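Local coordinates for protein group II chitinase (Ostrinia furnacalis, PDB 6JAW) that probably hydrolyses internal linkages of chitin, through a family 18 glycoside hydrolase domain of a longer chitin-binding protein, at residues Thr14-Tyr19 against Met344-Asp349. Sequence-based numbering, arbitrary orientation.
Sequences TNWSWY and MIWALD. With BBO (2-[3-(morpholin-4-yl)propyl]-1H-benzo[de]isoquinoline-1,3(2H)-dione), chain B.
T14 donates a hydrogen bond from OG1 to OD1 of D349 (2.8 Å), reaching the oxygen from above the carboxylate plane, 52° out of it. Two waters lie between T14 and D349, one giving a bond to T14 OG1, the other taking one from T14 N; their approaches to the carboxylate are doubtfully short. The carboxylate also forms a salt bridge with R20, so its negative charge is probably well compensated. S17 lies alongside, its CB 3.4 Å from D349 CG, while its OG bonds back to T14 O (2.8 Å), tying the 3-10 turn 16-18 to the strand end.

Apolar contacts fill the other side of T14. With CG2 anti to its carbonyl carbon, the methyl lies 3.7 Å from CZ2 of W346 and also touches A347 CB. The indoles of W16 and W346 meet at their edges, CZ2 to CZ2 at 3.8 Å. C17 of the BBO morpholine lies over one face of W346, 3.5 Å from CD1, placing this tryptophan in the ligand pocket.

A cis peptide joins W346 to A347 where strand 342-346 ends. That strand runs parallel to strands 8-14 and 244-257 in the TIM barrel, and the contact joins the C-terminal ends of 8-14 and 342-346 and their following loops.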
# COMPACT_ATOMS: atom_id res chain seq x y z
N THR A 14 1.18 -9.85 3.03
CA THR A 14 -0.22 -10.23 2.87
C THR A 14 -0.36 -11.72 3.13
O THR A 14 0.39 -12.53 2.57
CB THR A 14 -0.74 -9.85 1.48
OG1 THR A 14 -0.10 -10.65 0.48
CG2 THR A 14 -0.45 -8.36 1.20
N ASN A 15 -1.31 -12.10 3.98
CA ASN A 15 -1.43 -13.51 4.31
C ASN A 15 -2.05 -14.32 3.18
O ASN A 15 -1.88 -15.54 3.14
CB ASN A 15 -2.21 -13.71 5.62
CG ASN A 15 -3.57 -13.04 5.60
OD1 ASN A 15 -3.99 -12.48 4.58
ND2 ASN A 15 -4.27 -13.12 6.72
N TRP A 16 -2.73 -13.67 2.24
CA TRP A 16 -3.35 -14.46 1.19
C TRP A 16 -2.39 -14.83 0.06
O TRP A 16 -2.75 -15.67 -0.77
CB TRP A 16 -4.58 -13.72 0.63
CG TRP A 16 -4.32 -12.40 -0.03
CD1 TRP A 16 -4.11 -12.18 -1.36
CD2 TRP A 16 -4.29 -11.12 0.61
NE1 TRP A 16 -3.93 -10.83 -1.59
CE2 TRP A 16 -4.04 -10.16 -0.40
CE3 TRP A 16 -4.44 -10.69 1.93
CZ2 TRP A 16 -3.93 -8.80 -0.13
CZ3 TRP A 16 -4.34 -9.33 2.20
CH2 TRP A 16 -4.08 -8.40 1.18
N SER A 17 -1.18 -14.26 0.03
CA SER A 17 -0.21 -14.67 -0.98
C SER A 17 0.29 -16.09 -0.78
O SER A 17 0.95 -16.64 -1.67
CB SER A 17 0.97 -13.70 -0.99
OG SER A 17 1.60 -13.65 0.27
N TRP A 18 -0.01 -16.70 0.37
CA TRP A 18 0.24 -18.12 0.58
C TRP A 18 -0.56 -18.98 -0.39
O TRP A 18 -0.10 -20.05 -0.79
CB TRP A 18 -0.11 -18.47 2.02
CG TRP A 18 0.34 -19.80 2.49
CD1 TRP A 18 1.50 -20.45 2.16
CD2 TRP A 18 -0.34 -20.63 3.43
NE1 TRP A 18 1.56 -21.65 2.82
CE2 TRP A 18 0.45 -21.78 3.61
CE3 TRP A 18 -1.54 -20.52 4.14
CZ2 TRP A 18 0.08 -22.82 4.47
CZ3 TRP A 18 -1.92 -21.55 4.99
CH2 TRP A 18 -1.11 -22.68 5.14
N TYR A 19 -1.75 -18.53 -0.78
CA TYR A 19 -2.67 -19.31 -1.61
C TYR A 19 -2.46 -18.99 -3.09
O TYR A 19 -3.34 -18.49 -3.79
CB TYR A 19 -4.11 -19.04 -1.21
CG TYR A 19 -4.39 -19.27 0.25
CD1 TYR A 19 -4.64 -20.55 0.74
CD2 TYR A 19 -4.39 -18.22 1.15
CE1 TYR A 19 -4.89 -20.77 2.08
CE2 TYR A 19 -4.65 -18.42 2.50
CZ TYR A 19 -4.90 -19.70 2.96
OH TYR A 19 -5.15 -19.92 4.29
N MET A 344 7.26 2.96 1.36
CA MET A 344 6.39 1.84 1.68
C MET A 344 6.14 1.08 0.39
O MET A 344 6.06 1.69 -0.68
CB MET A 344 5.07 2.32 2.31
CG MET A 344 4.05 1.22 2.55
SD MET A 344 2.89 1.00 1.18
CE MET A 344 1.79 2.39 1.44
N ILE A 345 6.05 -0.24 0.48
CA ILE A 345 5.80 -1.05 -0.70
C ILE A 345 4.59 -1.92 -0.47
O ILE A 345 4.38 -2.47 0.61
CB ILE A 345 7.03 -1.90 -1.10
CG1 ILE A 345 7.38 -2.89 0.01
CG2 ILE A 345 8.19 -0.99 -1.43
CD1 ILE A 345 7.52 -4.31 -0.51
N TRP A 346 3.76 -2.00 -1.51
CA TRP A 346 2.67 -2.96 -1.61
C TRP A 346 2.97 -3.80 -2.84
O TRP A 346 2.86 -3.31 -3.96
CB TRP A 346 1.31 -2.28 -1.75
CG TRP A 346 0.23 -3.29 -1.77
CD1 TRP A 346 -0.19 -4.02 -2.84
CD2 TRP A 346 -0.51 -3.75 -0.64
NE1 TRP A 346 -1.17 -4.90 -2.45
CE2 TRP A 346 -1.39 -4.75 -1.10
CE3 TRP A 346 -0.52 -3.41 0.72
CZ2 TRP A 346 -2.27 -5.42 -0.25
CZ3 TRP A 346 -1.40 -4.07 1.56
CH2 TRP A 346 -2.27 -5.06 1.07
N ALA A 347 3.38 -5.06 -2.65
CA ALA A 347 3.61 -5.70 -1.37
C ALA A 347 4.78 -6.67 -1.56
O ALA A 347 5.21 -6.90 -2.69
CB ALA A 347 2.35 -6.45 -0.89
N LEU A 348 5.28 -7.24 -0.46
CA LEU A 348 6.47 -8.08 -0.52
C LEU A 348 6.33 -9.18 -1.57
O LEU A 348 7.25 -9.44 -2.35
CB LEU A 348 6.75 -8.70 0.85
CG LEU A 348 7.42 -7.80 1.89
CD1 LEU A 348 7.28 -8.37 3.29
CD2 LEU A 348 8.90 -7.61 1.54
N ASP A 349 5.16 -9.81 -1.61
CA ASP A 349 4.93 -11.01 -2.41
C ASP A 349 4.73 -10.71 -3.89
O ASP A 349 4.55 -11.65 -4.67
CB ASP A 349 3.70 -11.73 -1.88
CG ASP A 349 2.54 -10.78 -1.66
OD1 ASP A 349 2.48 -10.15 -0.58
OD2 ASP A 349 1.72 -10.64 -2.59
C10 BBO B . -11.06 3.18 -6.84
C13 BBO B . -7.75 -0.35 -5.67
C15 BBO B . -6.82 -1.79 -3.84
C17 BBO B . -3.28 -2.76 -3.76
C01 BBO B . -12.28 3.58 -7.37
C02 BBO B . -13.17 2.63 -7.89
C03 BBO B . -12.84 1.27 -7.87
C04 BBO B . -13.70 0.29 -8.37
C05 BBO B . -13.30 -1.06 -8.33
C06 BBO B . -12.09 -1.44 -7.80
C07 BBO B . -11.26 -0.48 -7.31
C08 BBO B . -11.62 0.88 -7.34
C09 BBO B . -10.73 1.85 -6.83
C11 BBO B . -9.39 1.42 -6.24
C12 BBO B . -9.92 -0.90 -6.73
C14 BBO B . -7.69 -0.57 -4.16
C16 BBO B . -4.49 -1.88 -3.38
C18 BBO B . -4.88 -4.06 -4.91
C19 BBO B . -5.37 -2.74 -5.48
N01 BBO B . -9.03 0.06 -6.21
N02 BBO B . -5.49 -1.73 -4.44
O01 BBO B . -8.52 2.38 -5.73
O02 BBO B . -9.59 -2.26 -6.71
O03 BBO B . -3.56 -3.94 -4.46
O HOH W 1 -0.61 -9.77 -2.33
O HOH W 2 3.45 -10.84 1.55